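Local coordinates for protein purine nucleoside phosphorylase (Schistosoma mansoni, PDB 6AWE) that probably catalyses the reversible phosphorolysis of purine nucleosides such as inosine and guanosine, releasing the free base and ribose 1-phosphate, at residues P200-P205 with V219-V224. Sequence-based numbering, arbitrary orientation.
With C0J (2-fluoro-6-{[2-(pyridin-2-yl)ethyl]amino}benzonitrile), chain J; DMS (dimethyl sulfoxide), chain D; DMS (dimethyl sulfoxide), chain C.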
loop_
_atom_site.group_PDB
_atom_site.type_symbol
_atom_site.label_atom_id
_atom_site.label_comp_id
_atom_site.label_asym_id
_atom_site.label_seq_id
_atom_site.Cartn_x
_atom_site.Cartn_y
_atom_site.Cartn_z
ATOM N N PRO A 200 -10.383 -0.775 7.503
ATOM C CA PRO A 200 -11.863 -0.779 7.642
ATOM C C PRO A 200 -12.496 0.577 7.879
ATOM O O PRO A 200 -13.745 0.625 8.026
ATOM C CB PRO A 200 -12.063 -1.687 8.850
ATOM C CG PRO A 200 -10.864 -1.282 9.746
ATOM C CD PRO A 200 -9.722 -1.120 8.778
ATOM N N THR A 201 -11.724 1.660 7.979
ATOM C CA THR A 201 -12.305 3.000 8.066
ATOM C C THR A 201 -12.896 3.389 6.712
ATOM O O THR A 201 -12.327 3.106 5.643
ATOM C CB THR A 201 -11.255 4.044 8.516
ATOM O OG1 THR A 201 -10.092 3.952 7.673
ATOM C CG2 THR A 201 -10.793 3.787 9.936
ATOM N N TYR A 202 -14.077 4.010 6.757
ATOM C CA TYR A 202 -14.653 4.615 5.568
ATOM C C TYR A 202 -13.599 5.597 5.020
ATOM O O TYR A 202 -12.851 6.213 5.788
ATOM C CB TYR A 202 -15.976 5.320 5.912
ATOM C CG TYR A 202 -17.112 4.380 6.344
ATOM C CD1 TYR A 202 -17.700 3.527 5.430
ATOM C CD2 TYR A 202 -17.550 4.314 7.662
ATOM C CE1 TYR A 202 -18.706 2.646 5.804
ATOM C CE2 TYR A 202 -18.584 3.423 8.039
ATOM C CZ TYR A 202 -19.119 2.607 7.121
ATOM O OH TYR A 202 -20.093 1.714 7.509
ATOM N N GLU A 203 -13.558 5.814 3.701
ATOM C CA GLU A 203 -12.570 6.790 3.239
ATOM C C GLU A 203 -12.914 8.212 3.742
ATOM O O GLU A 203 -14.082 8.560 3.995
ATOM C CB GLU A 203 -12.434 6.700 1.708
ATOM C CG GLU A 203 -13.360 7.620 0.910
ATOM C CD GLU A 203 -14.800 7.110 0.782
ATOM O OE1 GLU A 203 -15.151 5.989 1.306
ATOM O OE2 GLU A 203 -15.615 7.866 0.141
ATOM N N SER A 204 -11.858 8.989 4.036
ATOM C CA SER A 204 -11.994 10.338 4.583
ATOM C C SER A 204 -12.550 11.286 3.527
ATOM O O SER A 204 -12.513 10.987 2.328
ATOM C CB SER A 204 -10.645 10.864 5.052
ATOM O OG SER A 204 -9.831 11.184 3.920
ATOM N N PRO A 205 -13.079 12.447 3.952
ATOM C CA PRO A 205 -13.650 13.383 2.972
ATOM C C PRO A 205 -12.628 13.832 1.946
ATOM O O PRO A 205 -12.951 13.957 0.748
ATOM C CB PRO A 205 -14.129 14.554 3.853
ATOM C CG PRO A 205 -14.521 13.912 5.157
ATOM C CD PRO A 205 -13.536 12.733 5.334
ATOM N N VAL A 219 -16.650 3.584 -4.277
ATOM C CA VAL A 219 -15.550 3.120 -3.394
ATOM C C VAL A 219 -16.078 2.079 -2.400
ATOM O O VAL A 219 -17.154 2.232 -1.801
ATOM C CB VAL A 219 -14.871 4.304 -2.652
ATOM C CG1 VAL A 219 -15.886 5.094 -1.824
ATOM C CG2 VAL A 219 -13.736 3.809 -1.746
ATOM N N GLY A 220 -15.315 0.988 -2.224
ATOM C CA GLY A 220 -15.663 -0.013 -1.233
ATOM C C GLY A 220 -14.456 -0.792 -0.743
ATOM O O GLY A 220 -13.339 -0.579 -1.232
ATOM N N MET A 221 -14.733 -1.791 0.158
ATOM C CA MET A 221 -13.686 -2.503 0.923
ATOM C C MET A 221 -13.606 -3.993 0.602
ATOM O O MET A 221 -13.079 -4.767 1.415
ATOM C CB MET A 221 -13.878 -2.322 2.437
ATOM C CG MET A 221 -14.042 -0.934 2.843
ATOM S SD MET A 221 -14.364 -0.868 4.680
ATOM C CE MET A 221 -14.925 0.830 4.792
ATOM N N SER A 222 -14.154 -4.414 -0.531
ATOM C CA SER A 222 -14.230 -5.838 -0.877
ATOM C C SER A 222 -14.101 -6.025 -2.385
ATOM O O SER A 222 -13.645 -5.125 -3.117
ATOM C CB SER A 222 -15.557 -6.472 -0.397
ATOM O OG SER A 222 -16.667 -5.947 -1.105
ATOM N N THR A 223 -14.452 -7.238 -2.814
ATOM C CA THR A 223 -14.738 -7.607 -4.208
ATOM C C THR A 223 -13.495 -7.758 -5.115
ATOM O O THR A 223 -13.317 -8.790 -5.789
ATOM C CB THR A 223 -15.737 -6.593 -4.773
ATOM O OG1 THR A 223 -16.971 -6.702 -4.024
ATOM C CG2 THR A 223 -16.107 -6.945 -6.181
ATOM N N VAL A 224 -12.605 -6.744 -5.165
ATOM C CA VAL A 224 -11.432 -6.812 -6.066
ATOM C C VAL A 224 -10.533 -8.028 -5.788
ATOM O O VAL A 224 -10.054 -8.657 -6.753
ATOM C CB VAL A 224 -10.689 -5.467 -6.045
ATOM C CG1 VAL A 224 -9.338 -5.552 -6.712
ATOM C CG2 VAL A 224 -11.561 -4.392 -6.726
HETATM C C12 C0J J . -17.571 2.837 1.787
HETATM C C13 C0J J . -16.024 2.855 1.704
HETATM C C11 C0J J . -19.938 9.959 4.430
HETATM C C10 C0J J . -19.318 10.290 5.546
HETATM C C9 C0J J . -17.953 9.731 5.851
HETATM C C8 C0J J . -17.400 8.916 5.012
HETATM C C7 C0J J . -18.126 8.523 3.731
HETATM C C4 C0J J . -18.333 3.932 1.942
HETATM C C5 C0J J . -18.473 6.418 2.483
HETATM C C6 C0J J . -17.458 7.532 2.773
HETATM C C3 C0J J . -19.838 3.796 2.083
HETATM C C2 C0J J . -20.393 2.553 2.068
HETATM C C1 C0J J . -19.528 1.321 1.906
HETATM N N2 C0J J . -14.878 2.850 1.630
HETATM C C C0J J . -18.219 1.483 1.793
HETATM F F C0J J . -17.461 0.369 1.662
HETATM N N C0J J . -17.759 5.230 1.978
HETATM N N1 C0J J . -19.320 9.012 3.464
HETATM S S DMS D . -19.795 -1.565 5.359
HETATM O O DMS D . -20.481 -0.386 6.034
HETATM C C1 DMS D . -20.476 -2.022 3.774
HETATM C C2 DMS D . -18.065 -1.351 4.837
HETATM S S DMS C . -20.189 -5.668 1.316
HETATM O O DMS C . -18.847 -5.165 0.886
HETATM C C1 DMS C . -19.515 -7.171 2.093
HETATM C C2 DMS C . -20.806 -4.961 2.814
#
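Loop 200-203 and chain 219-221 run nearly antiparallel (168°) without pairing as strands, their nearest CA atoms, of Pro200 and Met221, 7.2 Å apart. Met221 spans much of the gap: its side chain, extended beyond CG, lays CE 3.4 Å from Pro200 O and also near Thr201 O, while the same methyl meets CD1 of the Tyr202 ring obliquely at 3.9 Å. Pro200 O thus lies buried against a methyl, with no polar partner in the model. At the other end the bent chain of Glu203 brings OE1 to 3.3 Å from Val219 CG1; chi1 of 57° places this methyl where it faces both carboxylate oxygens. That carboxylate accepts one hydrogen bond from the bound benzonitrile, C0J N to OE1 at 2.8 Å and nearly straight (164°). OE2 is hydrogen-bonded to the hydroxyls of Ser208 and Ser247; with partners on both oxygens, the group's rotation is probably restrained. Tyr202 borders the ligand's fluorobenzonitrile ring, CD1 lying 3.6 Å from C4, and its OH donates to the oxygen of a dimethyl sulfoxide. Gly220 CA lies 3.4 Å from the fluorine. Such a ligand-filled cleft, with Asn197 ND2 also hydrogen-bonded to C0J, is consistent with the purine site of this phosphorylase family. Strand 218-220 runs between strands 112-121 and 189-196; the loop leads from the latter into helix 205-213, and Phe161 of the second subunit packs on Tyr202.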